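Local coordinates for hypoxic response protein 1 (Mycobacterium tuberculosis, PDB 1Y5H) that is of unknown function but forms a secreted CBS-domain homodimer made in the hypoxic response, which probably binds zinc and does not seem to bind AMP, at residues E23-T26 with Q32-R35; A41-G46 with H52-D57. One frame throughout, in Å; residues are numbered along the deposited sequence.

Contact 1. Residues E23-T26 with Q32-R35; sequences EHET and QYMR
Phenol oxygen OH of Tyr-33 gives its hydrogen to carboxylate oxygen OE1 of Glu-25 over a short 2.6 Å. The bond spans the start of a beta-alpha-beta crossover in the first CBS domain, tying the loop after strand 21-22 to the helix 27-37 that follows it. OE1 receives the hydroxyl through its syn lone pair and lies at the edge of the ring, in its plane, with the ring carbon CE2 of Tyr-33 3.0 Å from OE1. The carboxylate stands nearly upright on that plane, at 87°. Beyond CG the Glu-25 chain runs extended (chi2 -163°), which carries the acid across to the helix. Tyrosine suits the helix position: its CB packs on Leu-42 of strand 41-45, while the ring carries the hydroxyl out to the loop at the protein surface. The acid is held at both oxygens, since OE2 accepts the backbone N-H of Gly-22, and this should resist rotation of the carboxylate. Two such donors would be expected to stabilise its negative charge. Next in the chain, Thr-26 starts the helix as its N-cap, with OG1 accepting from the backbone N of Ala-29.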
ATOM      1  N   GLU A  23      -5.714  11.701 -16.148  1.00 15.90           N
ATOM      2  CA  GLU A  23      -4.395  12.161 -15.721  1.00 16.99           C
ATOM      3  C   GLU A  23      -4.435  13.491 -14.970  1.00 16.42           C
ATOM      4  O   GLU A  23      -3.538  13.784 -14.180  1.00 15.66           O
ATOM      5  CB  GLU A  23      -3.466  12.309 -16.932  1.00 20.86           C
ATOM      6  CG  GLU A  23      -3.968  13.332 -17.947  1.00 25.10           C
ATOM      7  CD  GLU A  23      -2.912  13.763 -18.955  1.00 33.34           C
ATOM      8  OE1 GLU A  23      -1.849  14.262 -18.528  1.00 34.51           O
ATOM      9  OE2 GLU A  23      -3.152  13.614 -20.172  1.00 33.69           O
ATOM     10  N   HIS A  24      -5.464  14.298 -15.211  1.00 15.59           N
ATOM     11  CA  HIS A  24      -5.568  15.595 -14.546  1.00 16.31           C
ATOM     12  C   HIS A  24      -6.341  15.563 -13.235  1.00 16.66           C
ATOM     13  O   HIS A  24      -6.488  16.596 -12.572  1.00 16.99           O
ATOM     14  CB  HIS A  24      -6.199  16.623 -15.488  1.00 18.65           C
ATOM     15  CG  HIS A  24      -5.442  16.810 -16.766  1.00 23.70           C
ATOM     16  ND1 HIS A  24      -4.139  17.259 -16.800  1.00 27.72           N
ATOM     17  CD2 HIS A  24      -5.791  16.575 -18.053  1.00 27.27           C
ATOM     18  CE1 HIS A  24      -3.717  17.289 -18.051  1.00 28.64           C
ATOM     19  NE2 HIS A  24      -4.700  16.878 -18.832  1.00 28.84           N
ATOM     20  N   GLU A  25      -6.849  14.392 -12.860  1.00 16.34           N
ATOM     21  CA  GLU A  25      -7.576  14.279 -11.602  1.00 16.92           C
ATOM     22  C   GLU A  25      -6.563  14.405 -10.459  1.00 16.08           C
ATOM     23  O   GLU A  25      -5.405  14.001 -10.601  1.00 17.63           O
ATOM     24  CB  GLU A  25      -8.340  12.952 -11.545  1.00 17.69           C
ATOM     25  CG  GLU A  25      -9.385  12.858 -12.666  1.00 21.67           C
ATOM     26  CD  GLU A  25     -10.437  11.785 -12.444  1.00 27.15           C
ATOM     27  OE1 GLU A  25     -11.142  11.845 -11.412  1.00 27.85           O
ATOM     28  OE2 GLU A  25     -10.572  10.888 -13.306  1.00 28.13           O
ATOM     29  N   THR A  26      -6.988  14.991  -9.344  1.00 16.90           N
ATOM     30  CA  THR A  26      -6.096  15.185  -8.197  1.00 16.00           C
ATOM     31  C   THR A  26      -5.809  13.882  -7.457  1.00 16.63           C
ATOM     32  O   THR A  26      -6.487  12.874  -7.659  1.00 16.21           O
ATOM     33  CB  THR A  26      -6.685  16.193  -7.193  1.00 17.02           C
ATOM     34  OG1 THR A  26      -7.819  15.610  -6.537  1.00 18.37           O
ATOM     35  CG2 THR A  26      -7.109  17.479  -7.916  1.00 15.63           C
ATOM     36  N   GLN A  32     -10.097   8.608  -3.492  1.00 20.47           N
ATOM     37  CA  GLN A  32     -11.517   8.286  -3.378  1.00 22.63           C
ATOM     38  C   GLN A  32     -11.891   7.094  -4.256  1.00 23.00           C
ATOM     39  O   GLN A  32     -12.699   6.256  -3.858  1.00 20.74           O
ATOM     40  CB  GLN A  32     -12.360   9.504  -3.754  1.00 25.15           C
ATOM     41  CG  GLN A  32     -12.187  10.658  -2.781  1.00 27.78           C
ATOM     42  CD  GLN A  32     -12.800  11.955  -3.267  1.00 32.33           C
ATOM     43  OE1 GLN A  32     -12.775  12.964  -2.561  1.00 36.21           O
ATOM     44  NE2 GLN A  32     -13.348  11.940  -4.475  1.00 35.13           N
ATOM     45  N   TYR A  33     -11.302   7.008  -5.447  1.00 22.39           N
ATOM     46  CA  TYR A  33     -11.599   5.892  -6.342  1.00 23.32           C
ATOM     47  C   TYR A  33     -11.068   4.580  -5.786  1.00 23.45           C
ATOM     48  O   TYR A  33     -11.685   3.526  -5.954  1.00 23.94           O
ATOM     49  CB  TYR A  33     -10.998   6.125  -7.730  1.00 25.36           C
ATOM     50  CG  TYR A  33     -11.596   7.290  -8.480  1.00 26.90           C
ATOM     51  CD1 TYR A  33     -12.975   7.390  -8.673  1.00 30.04           C
ATOM     52  CD2 TYR A  33     -10.783   8.282  -9.024  1.00 29.51           C
ATOM     53  CE1 TYR A  33     -13.526   8.452  -9.393  1.00 30.03           C
ATOM     54  CE2 TYR A  33     -11.321   9.343  -9.745  1.00 29.98           C
ATOM     55  CZ  TYR A  33     -12.692   9.424  -9.927  1.00 31.99           C
ATOM     56  OH  TYR A  33     -13.222  10.479 -10.638  1.00 32.88           O
HETATM   57  N   MSE A  34      -9.920   4.641  -5.122  1.00 19.76           N
HETATM   58  CA  MSE A  34      -9.330   3.441  -4.555  1.00 21.02           C
HETATM   59  C   MSE A  34     -10.178   2.903  -3.410  1.00 21.17           C
HETATM   60  O   MSE A  34     -10.258   1.688  -3.210  1.00 22.73           O
HETATM   61  CB  MSE A  34      -7.915   3.734  -4.071  1.00 20.42           C
HETATM   62  CG  MSE A  34      -6.957   4.031  -5.200  1.00 20.53           C
HETATM   63 SE   MSE A  34      -5.255   4.502  -4.474  1.00 25.14          SE
HETATM   64  CE  MSE A  34      -4.336   4.944  -6.118  1.00 22.08           C
ATOM     65  N   ARG A  35     -10.804   3.806  -2.659  1.00 22.28           N
ATOM     66  CA  ARG A  35     -11.659   3.388  -1.554  1.00 23.32           C
ATOM     67  C   ARG A  35     -12.932   2.805  -2.150  1.00 25.27           C
ATOM     68  O   ARG A  35     -13.420   1.772  -1.700  1.00 25.18           O
ATOM     69  CB  ARG A  35     -12.019   4.572  -0.649  1.00 24.46           C
ATOM     70  CG  ARG A  35     -12.933   4.173   0.515  1.00 27.52           C
ATOM     71  CD  ARG A  35     -13.229   5.322   1.471  1.00 30.39           C
ATOM     72  NE  ARG A  35     -13.989   6.399   0.846  1.00 34.23           N
ATOM     73  CZ  ARG A  35     -14.503   7.430   1.511  1.00 35.01           C
ATOM     74  NH1 ARG A  35     -14.341   7.522   2.824  1.00 33.68           N
ATOM     75  NH2 ARG A  35     -15.177   8.372   0.864  1.00 37.05           N
TER

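Contact 2. Residues A41-G46 with H52-D57; sequences ALPICG and HGMLTD
The selenomethionine side chain of Met-54 folds back over the neighbouring strand, with CE 3.6 Å from CB of Ala-41 and SE 3.5 Å from CA of Pro-43. This is the beta hairpin of the first CBS domain, strands 41-45 and 51-56 running antiparallel. Bends at chi2 (-70°) and chi3 lay the long, flexible chain along the strand, on the face that also carries Thr-56 and meets Arg-107 and Pro-109 of strand 107-112. Pro-43 sits in a non-hydrogen-bonded pair with Met-54, where its missing N-H costs this hairpin nothing. On the opposite face the side chains of these strands are apolar: Ile-44 sets CG1 3.8 Å from CB of Leu-55, and with Leu-42 they pack beneath helices 27-37 and 76-80. Between the faces, Leu-42 and Leu-55 form a hydrogen-bonded pair, N of Leu-42 to O of Leu-55 at 2.8 Å and N of Leu-55 to O of Leu-42 at 2.9 Å. Cys-45, at the strand end, is in disulfide bond with Cys-20. There the hairpin breaks step in a classic beta bulge, His-52 and Gly-53 both facing Ile-44. Gly-53 has a phi of 160°, where a side chain would jam against the preceding carbonyl oxygen. The His-52 ring lies against the backbone of Gly-46, whose lack of a side chain leaves it room. Carbonyl oxygen O of Ile-44 accepts twice, firmly from N of His-52 at 2.7 Å and weakly from N of Gly-53 at 3.3 Å.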
ATOM      1  N   ALA A  41      -4.276   0.143  -6.910  1.00 23.82           N
ATOM      2  CA  ALA A  41      -3.655   0.650  -8.130  1.00 23.94           C
ATOM      3  C   ALA A  41      -4.722   1.003  -9.159  1.00 23.47           C
ATOM      4  O   ALA A  41      -5.683   0.256  -9.355  1.00 25.09           O
ATOM      5  CB  ALA A  41      -2.691  -0.382  -8.699  1.00 26.46           C
ATOM      6  N   LEU A  42      -4.541   2.147  -9.808  1.00 21.87           N
ATOM      7  CA  LEU A  42      -5.485   2.638 -10.810  1.00 20.83           C
ATOM      8  C   LEU A  42      -4.784   2.970 -12.117  1.00 18.00           C
ATOM      9  O   LEU A  42      -3.690   3.525 -12.118  1.00 17.10           O
ATOM     10  CB  LEU A  42      -6.157   3.926 -10.319  1.00 24.02           C
ATOM     11  CG  LEU A  42      -7.000   3.961  -9.047  1.00 27.14           C
ATOM     12  CD1 LEU A  42      -7.203   5.408  -8.612  1.00 29.30           C
ATOM     13  CD2 LEU A  42      -8.329   3.278  -9.301  1.00 27.87           C
ATOM     14  N   PRO A  43      -5.401   2.617 -13.255  1.00 17.27           N
ATOM     15  CA  PRO A  43      -4.773   2.935 -14.538  1.00 15.99           C
ATOM     16  C   PRO A  43      -5.092   4.410 -14.790  1.00 15.49           C
ATOM     17  O   PRO A  43      -6.216   4.852 -14.545  1.00 16.57           O
ATOM     18  CB  PRO A  43      -5.482   1.993 -15.515  1.00 17.53           C
ATOM     19  CG  PRO A  43      -6.850   1.852 -14.917  1.00 17.75           C
ATOM     20  CD  PRO A  43      -6.567   1.730 -13.433  1.00 17.62           C
ATOM     21  N   ILE A  44      -4.101   5.169 -15.243  1.00 15.21           N
ATOM     22  CA  ILE A  44      -4.278   6.603 -15.495  1.00 15.69           C
ATOM     23  C   ILE A  44      -4.156   6.888 -16.988  1.00 17.74           C
ATOM     24  O   ILE A  44      -3.198   6.459 -17.628  1.00 17.16           O
ATOM     25  CB  ILE A  44      -3.212   7.422 -14.713  1.00 14.72           C
ATOM     26  CG1 ILE A  44      -3.272   7.063 -13.221  1.00 17.66           C
ATOM     27  CG2 ILE A  44      -3.432   8.917 -14.915  1.00 17.78           C
ATOM     28  CD1 ILE A  44      -4.635   7.257 -12.582  1.00 17.43           C
ATOM     29  N   CYS A  45      -5.115   7.630 -17.539  1.00 18.50           N
ATOM     30  CA  CYS A  45      -5.112   7.920 -18.970  1.00 20.37           C
ATOM     31  C   CYS A  45      -5.240   9.375 -19.362  1.00 21.70           C
ATOM     32  O   CYS A  45      -5.732  10.208 -18.603  1.00 20.18           O
ATOM     33  CB  CYS A  45      -6.263   7.199 -19.667  1.00 22.94           C
ATOM     34  SG  CYS A  45      -6.230   5.388 -19.642  1.00 26.83           S
ATOM     35  N   GLY A  46      -4.804   9.646 -20.586  1.00 23.54           N
ATOM     36  CA  GLY A  46      -4.925  10.970 -21.158  1.00 26.87           C
ATOM     37  C   GLY A  46      -6.214  10.888 -21.958  1.00 29.74           C
ATOM     38  O   GLY A  46      -7.133  10.171 -21.570  1.00 30.57           O
ATOM     39  N   HIS A  52      -1.333   6.332 -19.588  1.00 25.24           N
ATOM     40  CA  HIS A  52      -0.178   7.139 -19.199  1.00 25.84           C
ATOM     41  C   HIS A  52       0.657   6.446 -18.130  1.00 24.13           C
ATOM     42  O   HIS A  52       1.855   6.700 -18.002  1.00 26.70           O
ATOM     43  CB  HIS A  52      -0.638   8.503 -18.683  1.00 30.79           C
ATOM     44  CG  HIS A  52      -0.846   9.514 -19.764  1.00 34.42           C
ATOM     45  ND1 HIS A  52      -1.468   9.213 -20.956  1.00 36.48           N
ATOM     46  CD2 HIS A  52      -0.527  10.829 -19.827  1.00 36.78           C
ATOM     47  CE1 HIS A  52      -1.523  10.298 -21.708  1.00 35.76           C
ATOM     48  NE2 HIS A  52      -0.960  11.292 -21.047  1.00 35.77           N
ATOM     49  N   GLY A  53       0.017   5.573 -17.360  1.00 19.49           N
ATOM     50  CA  GLY A  53       0.725   4.848 -16.319  1.00 18.47           C
ATOM     51  C   GLY A  53      -0.217   4.304 -15.266  1.00 19.08           C
ATOM     52  O   GLY A  53      -1.433   4.366 -15.430  1.00 19.98           O
HETATM   53  N   MSE A  54       0.349   3.738 -14.204  1.00 18.95           N
HETATM   54  CA  MSE A  54      -0.423   3.195 -13.092  1.00 18.26           C
HETATM   55  C   MSE A  54      -0.092   4.014 -11.852  1.00 18.26           C
HETATM   56  O   MSE A  54       1.057   4.423 -11.652  1.00 19.71           O
HETATM   57  CB  MSE A  54      -0.057   1.731 -12.821  1.00 21.41           C
HETATM   58  CG  MSE A  54      -0.492   0.724 -13.881  1.00 22.25           C
HETATM   59 SE   MSE A  54      -2.400   0.439 -13.978  1.00 25.84          SE
HETATM   60  CE  MSE A  54      -2.698  -0.435 -12.294  1.00 26.59           C
ATOM     61  N   LEU A  55      -1.104   4.258 -11.029  1.00 18.85           N
ATOM     62  CA  LEU A  55      -0.931   5.006  -9.790  1.00 17.74           C
ATOM     63  C   LEU A  55      -1.319   4.073  -8.652  1.00 18.28           C
ATOM     64  O   LEU A  55      -2.402   3.496  -8.671  1.00 19.14           O
ATOM     65  CB  LEU A  55      -1.853   6.230  -9.765  1.00 18.62           C
ATOM     66  CG  LEU A  55      -1.760   7.081  -8.490  1.00 17.21           C
ATOM     67  CD1 LEU A  55      -0.437   7.834  -8.474  1.00 17.41           C
ATOM     68  CD2 LEU A  55      -2.934   8.055  -8.427  1.00 17.81           C
ATOM     69  N   THR A  56      -0.442   3.923  -7.662  1.00 18.27           N
ATOM     70  CA  THR A  56      -0.743   3.056  -6.532  1.00 19.24           C
ATOM     71  C   THR A  56      -0.990   3.878  -5.276  1.00 18.16           C
ATOM     72  O   THR A  56      -0.642   5.062  -5.210  1.00 18.56           O
ATOM     73  CB  THR A  56       0.406   2.071  -6.238  1.00 20.43           C
ATOM     74  OG1 THR A  56       1.566   2.797  -5.804  1.00 21.81           O
ATOM     75  CG2 THR A  56       0.745   1.262  -7.487  1.00 21.36           C
ATOM     76  N   ASP A  57      -1.600   3.247  -4.280  1.00 20.56           N
ATOM     77  CA  ASP A  57      -1.859   3.940  -3.034  1.00 18.86           C
ATOM     78  C   ASP A  57      -0.547   4.366  -2.385  1.00 19.73           C
ATOM     79  O   ASP A  57      -0.448   5.482  -1.866  1.00 18.44           O
ATOM     80  CB  ASP A  57      -2.696   3.063  -2.081  1.00 20.79           C
ATOM     81  CG  ASP A  57      -2.184   1.625  -1.960  1.00 22.18           C
ATOM     82  OD1 ASP A  57      -2.906   0.819  -1.338  1.00 24.39           O
ATOM     83  OD2 ASP A  57      -1.090   1.294  -2.463  1.00 22.67           O
TER

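From the N terminus, strand 21-22 leads into the loop of contact 1, which closes over the first turns of helix 27-37. Only after that helix does contact 2 open, closing the turn between strands 41-45 and 51-56, so the two lie in series and neither nests in the other. They nevertheless touch in space. Strand 41-45 runs between 21-22 and 51-56, and N of Glu-23 probably hydrogen-bonds to O of Cys-45, 2.9 Å away. Met-34 on the helix of contact 1 packs on Leu-42 and Leu-55 of contact 2. Helix 27-37 thus covers one face of the hairpin, while Met-34 and Asp-57 also meet the second subunit.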